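Local coordinates for protein putative phosphatase/phosphodiesterase MPN_349 (Mycoplasma pneumoniae M129, PDB 1T71) that probably hydrolyses phosphate esters, perhaps 2',3'-cyclic nucleotides, at a two-iron centre of the calcineurin-like metallophosphoesterase type, at residues A[171-176]-A[194-199]; A[36-41]-A[62-67]; A[92-97]-A[132-137]; A[186-191]-A[200-205]; A[211-216]-A[235-240]. All coordinates share one frame; numbering follows the deposited sequence.

Contact 1 of 5, residues A[171-176]-A[194-199]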
# COMPACT_ATOMS: atom_id res chain seq x y z
N ALA A 171 -7.99 -14.84 10.54
CA ALA A 171 -9.37 -14.48 10.83
C ALA A 171 -10.27 -14.33 9.60
O ALA A 171 -11.41 -14.80 9.61
CB ALA A 171 -9.40 -13.19 11.64
N PHE A 172 -9.77 -13.69 8.55
CA PHE A 172 -10.59 -13.45 7.36
C PHE A 172 -10.22 -14.20 6.08
O PHE A 172 -10.75 -13.90 5.02
CB PHE A 172 -10.60 -11.95 7.04
CG PHE A 172 -11.06 -11.09 8.18
CD1 PHE A 172 -10.13 -10.49 9.03
CD2 PHE A 172 -12.42 -10.89 8.42
CE1 PHE A 172 -10.55 -9.69 10.10
CE2 PHE A 172 -12.85 -10.10 9.49
CZ PHE A 172 -11.91 -9.50 10.33
N ASP A 173 -9.33 -15.19 6.18
CA ASP A 173 -8.88 -15.91 5.00
C ASP A 173 -9.87 -16.14 3.85
O ASP A 173 -9.64 -15.66 2.74
CB ASP A 173 -8.27 -17.26 5.39
CG ASP A 173 -7.62 -17.96 4.20
OD1 ASP A 173 -7.01 -19.03 4.38
OD2 ASP A 173 -7.71 -17.44 3.07
N GLY A 174 -10.96 -16.85 4.07
CA GLY A 174 -11.85 -17.06 2.93
C GLY A 174 -12.98 -16.07 2.75
O GLY A 174 -13.68 -16.11 1.74
N TYR A 175 -13.16 -15.17 3.71
CA TYR A 175 -14.23 -14.19 3.67
C TYR A 175 -13.95 -12.97 2.79
O TYR A 175 -14.81 -12.11 2.63
CB TYR A 175 -14.56 -13.74 5.09
CG TYR A 175 -15.15 -14.85 5.92
CD1 TYR A 175 -16.52 -14.95 6.10
CD2 TYR A 175 -14.33 -15.82 6.50
CE1 TYR A 175 -17.08 -15.99 6.83
CE2 TYR A 175 -14.88 -16.87 7.23
CZ TYR A 175 -16.26 -16.95 7.39
OH TYR A 175 -16.82 -17.98 8.10
N VAL A 176 -12.74 -12.92 2.24
CA VAL A 176 -12.34 -11.81 1.39
C VAL A 176 -11.49 -12.34 0.23
O VAL A 176 -11.01 -13.48 0.28
CB VAL A 176 -11.55 -10.76 2.22
CG1 VAL A 176 -10.59 -9.99 1.35
CG2 VAL A 176 -12.54 -9.79 2.87
N THR A 194 -4.15 -18.73 -0.76
CA THR A 194 -4.34 -19.47 0.48
C THR A 194 -5.13 -20.76 0.26
O THR A 194 -5.74 -20.94 -0.79
CB THR A 194 -5.09 -18.63 1.54
OG1 THR A 194 -6.45 -18.47 1.12
CG2 THR A 194 -4.44 -17.24 1.70
N PRO A 195 -5.13 -21.66 1.25
CA PRO A 195 -5.86 -22.93 1.15
C PRO A 195 -7.36 -22.68 1.01
O PRO A 195 -8.12 -23.61 0.69
CB PRO A 195 -5.53 -23.63 2.47
CG PRO A 195 -4.17 -23.11 2.81
CD PRO A 195 -4.31 -21.63 2.48
N LYS A 196 -7.79 -21.44 1.28
CA LYS A 196 -9.20 -21.05 1.18
C LYS A 196 -9.51 -20.29 -0.11
O LYS A 196 -10.64 -19.86 -0.32
CB LYS A 196 -9.62 -20.19 2.37
CG LYS A 196 -10.32 -20.92 3.50
CD LYS A 196 -9.36 -21.45 4.53
CE LYS A 196 -10.11 -21.92 5.78
NZ LYS A 196 -10.93 -20.83 6.38
N GLY A 197 -8.51 -20.08 -0.95
CA GLY A 197 -8.77 -19.39 -2.20
C GLY A 197 -8.56 -17.89 -2.25
O GLY A 197 -9.01 -17.25 -3.20
N SER A 198 -7.91 -17.33 -1.24
CA SER A 198 -7.64 -15.90 -1.23
C SER A 198 -6.17 -15.68 -1.56
O SER A 198 -5.41 -16.63 -1.73
CB SER A 198 -7.93 -15.30 0.14
OG SER A 198 -9.30 -15.42 0.47
N ALA A 199 -5.78 -14.42 -1.65
CA ALA A 199 -4.39 -14.08 -1.90
C ALA A 199 -3.92 -13.40 -0.61
O ALA A 199 -4.64 -12.59 -0.04
CB ALA A 199 -4.27 -13.13 -3.08
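Asp173 and Thr194 extend their side chains from opposite directions and meet in a short hydrogen bond, Thr194 OG1 to Asp173 OD2 at 2.5 Å. The hydroxyl is the donor, and it uses the syn lone pair of OD2, the one on the side of OD1. Thr194 OG1 also accepts from two amides of its own segment. Ser198 N lies 3.0 Å from Thr194 OG1 with an N-H...O angle of 158°, and Lys196 N reaches Thr194 OG1 at 3.3 Å, the bond of an ST turn. A chi1 of 70° sets OG1 between its own backbone N and carbonyl carbon, where both amides can find it.

These bonds organise a type I beta turn, Thr194 to Gly197, which joins strands 192-193 and 199-201 as an antiparallel hairpin at one side of a mixed sheet. Residues 171-176 lead from the end of helix 162-172 to strand 178-182 of the same sheet, so the contact ties that connection to the hairpin turn.

Lys196 crosses the carboxylate at a slant, with Lys196 CD 3.4 Å from Asp173 OD1. Its chain bends at chi2 and chi4, and Lys196 NZ stays 4.8 Å from Asp173 OD1, too far for a salt bridge, although the opposite charges may still attract. Gly174 CA packs at 3.9 Å against Lys196 CB. Ser198 OG faces two carbonyl oxygens and has one proton to share between them: Val176 O is 2.6 Å from Ser198 OG, while the approach of Asp173 O is modelled too short to be relied on.

Contact 2 of 5, residues A[36-41]-A[62-67]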
# COMPACT_ATOMS: atom_id res chain seq x y z
N ASP A 36 -5.92 -5.46 -15.84
CA ASP A 36 -7.13 -4.71 -16.12
C ASP A 36 -7.19 -3.49 -15.21
O ASP A 36 -7.70 -2.44 -15.59
CB ASP A 36 -8.37 -5.57 -15.87
CG ASP A 36 -8.48 -6.74 -16.82
OD1 ASP A 36 -8.58 -6.50 -18.05
OD2 ASP A 36 -8.45 -7.90 -16.35
N LEU A 37 -6.65 -3.65 -14.00
CA LEU A 37 -6.68 -2.59 -13.01
C LEU A 37 -5.38 -2.47 -12.21
O LEU A 37 -4.71 -3.47 -11.95
CB LEU A 37 -7.84 -2.84 -12.05
CG LEU A 37 -9.24 -2.81 -12.67
CD1 LEU A 37 -10.24 -3.44 -11.72
CD2 LEU A 37 -9.62 -1.38 -13.00
N VAL A 38 -5.05 -1.25 -11.81
CA VAL A 38 -3.85 -0.97 -11.04
C VAL A 38 -4.23 -0.24 -9.75
O VAL A 38 -4.88 0.80 -9.78
CB VAL A 38 -2.85 -0.10 -11.84
CG1 VAL A 38 -1.63 0.25 -10.97
CG2 VAL A 38 -2.40 -0.82 -13.09
N ILE A 39 -3.82 -0.80 -8.62
CA ILE A 39 -4.11 -0.23 -7.31
C ILE A 39 -2.78 0.01 -6.61
O ILE A 39 -1.86 -0.82 -6.71
CB ILE A 39 -4.96 -1.20 -6.46
CG1 ILE A 39 -6.15 -1.71 -7.28
CG2 ILE A 39 -5.44 -0.51 -5.18
CD1 ILE A 39 -6.95 -2.79 -6.59
N VAL A 40 -2.65 1.13 -5.91
CA VAL A 40 -1.41 1.40 -5.19
C VAL A 40 -1.67 2.11 -3.88
O VAL A 40 -2.65 2.84 -3.73
CB VAL A 40 -0.43 2.27 -6.03
CG1 VAL A 40 -0.39 1.77 -7.47
CG2 VAL A 40 -0.83 3.75 -5.97
N ASN A 41 -0.79 1.86 -2.91
CA ASN A 41 -0.88 2.53 -1.62
C ASN A 41 0.07 3.71 -1.86
O ASN A 41 1.23 3.51 -2.22
CB ASN A 41 -0.34 1.63 -0.51
CG ASN A 41 -0.39 2.30 0.85
OD1 ASN A 41 0.16 3.38 1.03
ND2 ASN A 41 -1.05 1.66 1.81
N ALA A 62 -0.17 8.43 -14.61
CA ALA A 62 0.84 7.40 -14.80
C ALA A 62 0.20 6.04 -15.05
O ALA A 62 0.87 5.10 -15.48
CB ALA A 62 1.77 7.33 -13.60
N GLY A 63 -1.09 5.93 -14.77
CA GLY A 63 -1.78 4.67 -14.98
C GLY A 63 -2.46 4.06 -13.77
O GLY A 63 -3.09 3.02 -13.88
N VAL A 64 -2.33 4.69 -12.61
CA VAL A 64 -2.96 4.15 -11.41
C VAL A 64 -4.48 4.35 -11.45
O VAL A 64 -4.95 5.44 -11.76
CB VAL A 64 -2.40 4.82 -10.14
CG1 VAL A 64 -3.14 4.32 -8.91
CG2 VAL A 64 -0.91 4.54 -10.03
N ASN A 65 -5.23 3.30 -11.14
CA ASN A 65 -6.69 3.38 -11.14
C ASN A 65 -7.29 3.66 -9.78
O ASN A 65 -8.25 4.43 -9.66
CB ASN A 65 -7.29 2.09 -11.68
CG ASN A 65 -6.91 1.83 -13.11
OD1 ASN A 65 -7.16 2.66 -13.99
ND2 ASN A 65 -6.30 0.68 -13.37
N TYR A 66 -6.75 3.02 -8.74
CA TYR A 66 -7.26 3.21 -7.39
C TYR A 66 -6.13 3.38 -6.38
O TYR A 66 -5.02 2.90 -6.59
CB TYR A 66 -8.15 2.02 -7.01
CG TYR A 66 -9.43 1.97 -7.82
CD1 TYR A 66 -10.51 2.78 -7.49
CD2 TYR A 66 -9.54 1.14 -8.94
CE1 TYR A 66 -11.68 2.77 -8.26
CE2 TYR A 66 -10.70 1.13 -9.72
CZ TYR A 66 -11.77 1.95 -9.37
OH TYR A 66 -12.92 1.97 -10.12
N ILE A 67 -6.42 4.07 -5.28
CA ILE A 67 -5.41 4.34 -4.27
C ILE A 67 -5.85 4.02 -2.84
O ILE A 67 -6.97 4.32 -2.44
CB ILE A 67 -5.00 5.82 -4.33
CG1 ILE A 67 -4.20 6.10 -5.60
CG2 ILE A 67 -4.21 6.21 -3.11
CD1 ILE A 67 -3.78 7.55 -5.75
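The phenol ring of Tyr66 meets Leu37 at its edge, where Leu37 CD2 lies near the ring plane, 4.3 Å from Tyr66 CE2; Phe111, outside the two segments, stacks on the ring. The two residues belong to neighbouring parallel strands of a beta-alpha-beta unit, strand 37-41, helix 53-62 and strand 66-68, and Gly63 ends the helix in a Schellman motif. Ile39 pairs with Tyr66 and Val40 with Ile67. On the face of Ile39 and Tyr66, Ile39 CG2 packs against Tyr66 CB, and both side chains touch Ile120 of the second sheet. On the face of Val40 and Ile67, Val40 and Val64 reach toward each other tip to tip, with Val40 CG2 3.8 Å from Val64 CG1. With CG1 anti to the carbonyl carbon (chi1 -43°), Val40 CG2 falls between the backbone N and that carbon, and it also borders Ile67 CG1 at 4.1 Å. Backbone bonds fix the register: Val40 N donates to Tyr66 O at 3.0 Å. Where the second strand begins, Val38 O takes two donors, Tyr66 N at 3.1 Å in the carbonyl plane and Asn65 N at 2.9 Å from Val38 O, tilted 22° from that plane.

Contact 3 of 5, residues A[92-97]-A[132-137]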
# COMPACT_ATOMS: atom_id res chain seq x y z
N PRO A 92 -7.94 4.82 5.62
CA PRO A 92 -8.28 3.84 6.66
C PRO A 92 -9.72 4.00 7.19
O PRO A 92 -10.11 5.08 7.66
CB PRO A 92 -7.22 4.09 7.73
CG PRO A 92 -6.04 4.59 6.92
CD PRO A 92 -6.70 5.54 5.96
N LEU A 93 -10.51 2.93 7.11
CA LEU A 93 -11.91 2.91 7.56
C LEU A 93 -11.99 2.94 9.08
O LEU A 93 -12.90 3.51 9.67
CB LEU A 93 -12.59 1.63 7.05
CG LEU A 93 -14.03 1.34 7.46
CD1 LEU A 93 -14.97 2.42 6.91
CD2 LEU A 93 -14.44 -0.02 6.90
N ASN A 94 -11.00 2.29 9.66
CA ASN A 94 -10.76 2.08 11.08
C ASN A 94 -10.63 3.32 12.00
O ASN A 94 -9.95 3.25 13.03
CB ASN A 94 -9.47 1.25 11.15
CG ASN A 94 -9.44 0.32 12.30
OD1 ASN A 94 -10.46 -0.27 12.64
ND2 ASN A 94 -8.26 0.17 12.91
N LEU A 95 -11.28 4.43 11.66
CA LEU A 95 -11.14 5.67 12.44
C LEU A 95 -12.16 5.98 13.55
O LEU A 95 -13.37 5.88 13.35
CB LEU A 95 -11.08 6.87 11.48
CG LEU A 95 -10.03 6.77 10.35
CD1 LEU A 95 -10.15 7.98 9.43
CD2 LEU A 95 -8.64 6.68 10.94
N ASP A 96 -11.65 6.36 14.72
CA ASP A 96 -12.50 6.69 15.86
C ASP A 96 -13.06 8.10 15.69
O ASP A 96 -12.36 9.00 15.20
CB ASP A 96 -11.69 6.60 17.16
CG ASP A 96 -12.51 6.96 18.39
OD1 ASP A 96 -12.78 8.16 18.60
OD2 ASP A 96 -12.89 6.04 19.15
N THR A 97 -14.31 8.31 16.09
CA THR A 97 -14.95 9.61 15.94
C THR A 97 -14.24 10.78 16.63
O THR A 97 -14.45 11.93 16.25
CB THR A 97 -16.42 9.57 16.41
OG1 THR A 97 -16.50 8.96 17.71
CG2 THR A 97 -17.26 8.77 15.43
N PHE A 132 -3.57 9.66 16.85
CA PHE A 132 -5.00 9.65 17.13
C PHE A 132 -5.48 8.25 17.50
O PHE A 132 -4.71 7.29 17.47
CB PHE A 132 -5.77 10.13 15.90
CG PHE A 132 -5.43 9.37 14.65
CD1 PHE A 132 -4.33 9.74 13.88
CD2 PHE A 132 -6.18 8.26 14.26
CE1 PHE A 132 -3.97 9.01 12.75
CE2 PHE A 132 -5.83 7.52 13.13
CZ PHE A 132 -4.72 7.90 12.38
N LYS A 133 -6.76 8.14 17.83
CA LYS A 133 -7.34 6.88 18.22
C LYS A 133 -8.08 6.17 17.08
O LYS A 133 -8.75 6.81 16.26
CB LYS A 133 -8.27 7.11 19.42
CG LYS A 133 -9.02 5.88 19.88
CD LYS A 133 -9.25 5.91 21.39
CE LYS A 133 -10.07 4.70 21.83
NZ LYS A 133 -9.60 3.45 21.15
N THR A 134 -7.96 4.85 17.02
CA THR A 134 -8.61 4.06 15.98
C THR A 134 -9.51 2.99 16.59
O THR A 134 -9.37 2.63 17.76
CB THR A 134 -7.58 3.33 15.09
OG1 THR A 134 -6.79 2.46 15.91
CG2 THR A 134 -6.66 4.32 14.39
N THR A 135 -10.44 2.49 15.79
CA THR A 135 -11.35 1.43 16.23
C THR A 135 -10.71 0.10 15.81
O THR A 135 -9.82 0.09 14.97
CB THR A 135 -12.72 1.58 15.58
OG1 THR A 135 -12.56 1.74 14.16
CG2 THR A 135 -13.44 2.80 16.14
N ASN A 136 -11.17 -1.00 16.39
CA ASN A 136 -10.60 -2.32 16.08
C ASN A 136 -10.79 -2.76 14.62
O ASN A 136 -11.92 -2.86 14.14
CB ASN A 136 -11.21 -3.38 17.01
CG ASN A 136 -10.41 -4.66 17.03
OD1 ASN A 136 -9.60 -4.88 17.94
ND2 ASN A 136 -10.60 -5.50 16.03
N PRO A 137 -9.68 -3.05 13.91
CA PRO A 137 -9.68 -3.47 12.50
C PRO A 137 -10.47 -4.77 12.30
O PRO A 137 -11.23 -4.91 11.34
CB PRO A 137 -8.20 -3.68 12.19
CG PRO A 137 -7.47 -3.00 13.31
CD PRO A 137 -8.34 -3.22 14.49
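Two backbone hydrogen bonds bring Asn94 and Asp96 against residues 133-135. The sounder runs from Thr135 N to Asn94 O, 2.9 Å long with an N-H...O angle of 157°; the donor stands 44° out of the carbonyl plane and so misses the lone pairs. The other, Asp96 N to Lys133 O at 3.3 Å, is weak. Together they flank a single beta bridge between Leu95 and Thr134, too short to count as a strand pair.

The bridged residues lie in two connections. Residues 92-97 belong to the link from strand 89-90, at the margin of one mixed sheet, to strand 108-112, at the margin of the other. Residues 132-137 follow strand 117-124 and run into helix 137-145, with Asn136 at its N-cap position.

Apolar contact comes chiefly from Leu95, whose CD2 approaches Phe132 CE2 obliquely at 3.7 Å. The Phe132 ring also stacks on Phe99 and meets Trp74 nearly at right angles. Its side chain is about 6 Å from that of the iron ligand Asn71, so the cluster lies next to a ligand of the metal site, though Phe132 is still about 10 Å from a bound iron. Thr135 CG2 touches Asp96 CA at 4.0 Å.

Charge plays a looser part. Asp96 and Lys133 cross with Asp96 OD2 still 4.6 Å from Lys133 NZ, and Asp96 OD1 is taken by Ser98 N. The terminal amide of Asn94 is modelled implausibly close to Thr135 O, so its exact position is doubtful.

Contact 4 of 5, residues A[186-191]-A[200-205]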
# COMPACT_ATOMS: atom_id res chain seq x y z
N VAL A 186 9.24 -3.35 3.30
CA VAL A 186 10.12 -4.45 2.94
C VAL A 186 9.20 -5.59 2.51
O VAL A 186 8.39 -6.06 3.29
CB VAL A 186 10.98 -4.92 4.13
CG1 VAL A 186 11.70 -6.23 3.79
CG2 VAL A 186 12.00 -3.83 4.50
N PRO A 187 9.32 -6.04 1.25
CA PRO A 187 8.46 -7.13 0.81
C PRO A 187 8.79 -8.44 1.52
O PRO A 187 9.94 -8.71 1.84
CB PRO A 187 8.73 -7.19 -0.69
CG PRO A 187 10.19 -6.86 -0.76
CD PRO A 187 10.35 -5.72 0.24
N SER A 188 7.76 -9.25 1.78
CA SER A 188 7.97 -10.54 2.42
C SER A 188 7.90 -11.58 1.30
O SER A 188 7.32 -11.31 0.25
CB SER A 188 6.88 -10.81 3.47
OG SER A 188 5.59 -10.71 2.92
N ALA A 189 8.50 -12.74 1.51
CA ALA A 189 8.50 -13.80 0.50
C ALA A 189 7.32 -14.74 0.78
O ALA A 189 7.33 -15.92 0.42
CB ALA A 189 9.83 -14.58 0.55
N ASP A 190 6.31 -14.14 1.40
CA ASP A 190 5.05 -14.73 1.86
C ASP A 190 3.94 -15.01 0.85
O ASP A 190 3.05 -15.82 1.11
CB ASP A 190 4.46 -13.77 2.91
CG ASP A 190 4.38 -14.37 4.27
OD1 ASP A 190 5.26 -15.19 4.61
OD2 ASP A 190 3.44 -14.03 5.01
N LEU A 191 3.96 -14.30 -0.28
CA LEU A 191 2.92 -14.39 -1.30
C LEU A 191 2.42 -15.78 -1.67
O LEU A 191 3.21 -16.68 -1.96
CB LEU A 191 3.38 -13.69 -2.58
CG LEU A 191 2.40 -12.80 -3.37
CD1 LEU A 191 2.73 -12.92 -4.85
CD2 LEU A 191 0.95 -13.18 -3.13
N TYR A 200 -2.72 -13.76 -0.15
CA TYR A 200 -2.17 -13.16 1.07
C TYR A 200 -0.67 -12.90 0.96
O TYR A 200 0.04 -13.62 0.26
CB TYR A 200 -2.38 -14.08 2.28
CG TYR A 200 -1.66 -13.57 3.53
CD1 TYR A 200 -2.15 -12.49 4.24
CD2 TYR A 200 -0.46 -14.15 3.96
CE1 TYR A 200 -1.48 -11.99 5.35
CE2 TYR A 200 0.23 -13.66 5.07
CZ TYR A 200 -0.29 -12.57 5.77
OH TYR A 200 0.38 -12.05 6.86
N ILE A 201 -0.22 -11.87 1.66
CA ILE A 201 1.20 -11.53 1.73
C ILE A 201 1.36 -10.62 2.95
O ILE A 201 0.60 -9.67 3.13
CB ILE A 201 1.71 -10.83 0.43
CG1 ILE A 201 3.23 -10.69 0.50
CG2 ILE A 201 1.05 -9.47 0.26
CD1 ILE A 201 3.86 -10.09 -0.76
N THR A 202 2.33 -10.95 3.81
CA THR A 202 2.55 -10.17 5.02
C THR A 202 2.82 -8.70 4.71
O THR A 202 2.30 -7.82 5.39
CB THR A 202 3.69 -10.78 5.86
OG1 THR A 202 3.29 -12.08 6.30
CG2 THR A 202 3.97 -9.91 7.10
N ASP A 203 3.64 -8.45 3.70
CA ASP A 203 3.93 -7.07 3.29
C ASP A 203 4.32 -6.99 1.81
O ASP A 203 5.24 -7.68 1.35
CB ASP A 203 5.04 -6.45 4.15
CG ASP A 203 4.96 -4.92 4.16
OD1 ASP A 203 5.03 -4.31 3.07
OD2 ASP A 203 4.83 -4.34 5.27
N VAL A 204 3.62 -6.14 1.07
CA VAL A 204 3.89 -5.97 -0.36
C VAL A 204 5.24 -5.30 -0.60
O VAL A 204 5.93 -5.58 -1.58
CB VAL A 204 2.80 -5.10 -1.02
CG1 VAL A 204 3.15 -4.86 -2.50
CG2 VAL A 204 1.45 -5.78 -0.89
N GLY A 205 5.63 -4.42 0.31
CA GLY A 205 6.89 -3.72 0.13
C GLY A 205 6.64 -2.28 -0.25
O GLY A 205 5.51 -1.79 -0.19
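Pro187 to Leu191 runs antiparallel to residues 201-205, and Ser188 N donates to Asp203 O, 3.0 Å away in the carbonyl plane, with an N-H...O angle of 157°. Ser188 answers with its side chain: a chi1 of 55° turns OG inward over the chain, where it accepts from Asp203 N at 3.1 Å from Ser188 OG. Asp203 O also receives a CA-H...O contact from Pro187 CA.

Further along, Asp190 leans obliquely over the end of strand 199-201. Its OD2 takes the hydroxyl of Thr202, at a modelled length too short to be trusted, and lies 3.2 Å from Tyr200 CE2, with carboxylate and ring planes 58° apart. Leu191 CG packs on Ile201 CD1 at 4.0 Å, and both side chains continue onto Val246 of strand 241-249. Thus the loop after strand 178-182 is joined to the strand end and to the other sheet.

Asp203 OD1 uses its anti lone pair for Gly205 N at 2.8 Å, an Asx turn, while Asp203 OD2 is hydrogen-bonded to Thr184 OG1 and forms a long, weak ion pair with Lys165. The side chain of Asp203 is about 5 Å from that of the iron ligand His183. Asp203 thus has its amide, carbonyl and both carboxylate oxygens engaged, and its bond to Thr184, between the iron ligands His183 and His185, is consistent with a second-shell place beside the metal site.

Contact 5 of 5, residues A[211-216]-A[235-240]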
# COMPACT_ATOMS: atom_id res chain seq x y z
N PHE A 211 18.40 0.45 -2.58
CA PHE A 211 19.49 0.07 -1.70
C PHE A 211 20.42 1.25 -1.47
O PHE A 211 21.00 1.80 -2.41
CB PHE A 211 20.26 -1.11 -2.28
CG PHE A 211 21.08 -1.85 -1.25
CD1 PHE A 211 22.32 -1.35 -0.84
CD2 PHE A 211 20.59 -3.00 -0.65
CE1 PHE A 211 23.05 -1.99 0.15
CE2 PHE A 211 21.32 -3.65 0.35
CZ PHE A 211 22.55 -3.14 0.74
N GLY A 212 20.57 1.64 -0.21
CA GLY A 212 21.41 2.77 0.11
C GLY A 212 20.60 3.74 0.94
O GLY A 212 21.08 4.80 1.34
N SER A 213 19.34 3.37 1.18
CA SER A 213 18.43 4.17 1.98
C SER A 213 17.90 3.27 3.09
O SER A 213 18.04 2.05 3.02
CB SER A 213 17.25 4.66 1.14
OG SER A 213 16.22 3.68 1.07
N VAL A 214 17.30 3.86 4.12
CA VAL A 214 16.75 3.07 5.21
C VAL A 214 15.23 3.15 5.13
O VAL A 214 14.62 4.12 5.60
CB VAL A 214 17.22 3.59 6.60
CG1 VAL A 214 16.48 2.86 7.72
CG2 VAL A 214 18.71 3.39 6.75
N ILE A 215 14.62 2.16 4.48
CA ILE A 215 13.17 2.15 4.39
C ILE A 215 12.68 3.41 3.67
O ILE A 215 11.55 3.85 3.86
CB ILE A 215 12.59 2.03 5.83
CG1 ILE A 215 12.88 0.63 6.36
CG2 ILE A 215 11.11 2.24 5.87
CD1 ILE A 215 12.35 -0.47 5.47
N GLY A 216 13.55 3.99 2.84
CA GLY A 216 13.20 5.19 2.09
C GLY A 216 13.88 6.47 2.56
O GLY A 216 13.95 7.45 1.80
N GLU A 235 15.03 12.68 6.27
CA GLU A 235 15.16 13.26 4.95
C GLU A 235 14.89 12.18 3.90
O GLU A 235 15.30 11.04 4.07
CB GLU A 235 16.57 13.81 4.78
CG GLU A 235 16.77 14.74 3.61
CD GLU A 235 18.19 15.30 3.57
OE1 GLU A 235 19.12 14.56 3.17
OE2 GLU A 235 18.37 16.48 3.95
N VAL A 236 14.18 12.54 2.83
CA VAL A 236 13.88 11.59 1.77
C VAL A 236 15.16 11.23 1.02
O VAL A 236 15.95 12.11 0.67
CB VAL A 236 12.86 12.17 0.75
CG1 VAL A 236 12.69 11.20 -0.41
CG2 VAL A 236 11.52 12.43 1.43
N SER A 237 15.37 9.94 0.77
CA SER A 237 16.57 9.48 0.06
C SER A 237 16.42 9.62 -1.45
O SER A 237 15.32 9.45 -1.99
CB SER A 237 16.86 8.02 0.41
OG SER A 237 17.80 7.46 -0.50
N LYS A 238 17.52 9.92 -2.13
CA LYS A 238 17.53 10.06 -3.58
C LYS A 238 18.39 8.94 -4.15
O LYS A 238 18.76 8.95 -5.33
CB LYS A 238 18.14 11.40 -3.99
CG LYS A 238 17.43 12.62 -3.43
CD LYS A 238 18.30 13.87 -3.59
CE LYS A 238 17.72 15.04 -2.81
NZ LYS A 238 18.70 16.16 -2.68
N CYS A 239 18.72 7.97 -3.30
CA CYS A 239 19.57 6.86 -3.70
C CYS A 239 18.83 5.70 -4.37
O CYS A 239 18.12 4.94 -3.71
CB CYS A 239 20.34 6.35 -2.48
SG CYS A 239 21.71 5.25 -2.88
N GLY A 240 19.00 5.58 -5.68
CA GLY A 240 18.38 4.50 -6.44
C GLY A 240 16.88 4.37 -6.30
O GLY A 240 16.20 5.32 -5.91
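Ser237 N donates to Gly216 O in the one hydrogen bond that joins the two segments, 3.0 Å long with an N-H...O angle of 159° and the donor in the carbonyl plane. A chi1 of 166° then carries Ser237 OG away from its own N and toward the residues that follow. There it accepts Cys239 N at 3.0 Å from Ser237 OG and an angle of 162°, an ST turn that bends the chain just ahead of strand 241-249.

Ser213 faces Ser237 with its methylene, not its hydroxyl. Ser213 CB is 3.3 Å from Ser237 OG and 3.5 Å from Ser237 CB, the latter tighter than a usual carbon-carbon contact. The hydroxyl of Ser213 serves its own loop instead: Ser213 OG accepts Gly216 N at 3.2 Å, an ST motif, and also hydrogen-bonds with Gly210 O.

The third meeting point is Cys239, whose SG lies 3.6 Å from Phe211 O and 3.9 Å from Gly212 CA. Gly212 offers no side chain at this place, and the sulfur lies close against its backbone. Cys239 also touches Tyr272, whose ring meets that of Phe211 edge to face.

The two segments precede and follow helix 219-226, so the contact draws together the loops at its ends. Gly216 is about 5 Å from the side chain of the iron ligand His185. Because both serine hydroxyls bond to backbone within their own loops, each loop is probably shaped largely by its own bonds, and the union between them rests on one amide-carbonyl bond and close packing of small residues.

In the fold
Contact 2 is the buried one, pairing parallel strands of the first mixed sheet by backbone bonds and branched aliphatic side chains. The others are partly buried and involve mainly loops, with hydroxyls prominent in contacts 1, 4 and 5 and carboxylates in contacts 1 and 4. Contacts 1 and 4 share strand 199-201 at its two ends and touch where Thr194 CG2 packs 3.8 Å from Tyr200 CB; contact 1 lies away from the irons, whereas contact 4 borders the iron ligands His183 and His185. Contact 5 meets contact 4 through Val186 and Ile215 and lies across the chain's centre from contact 1. Contact 3 touches no other but, like contacts 4 and 5, approaches the metal site.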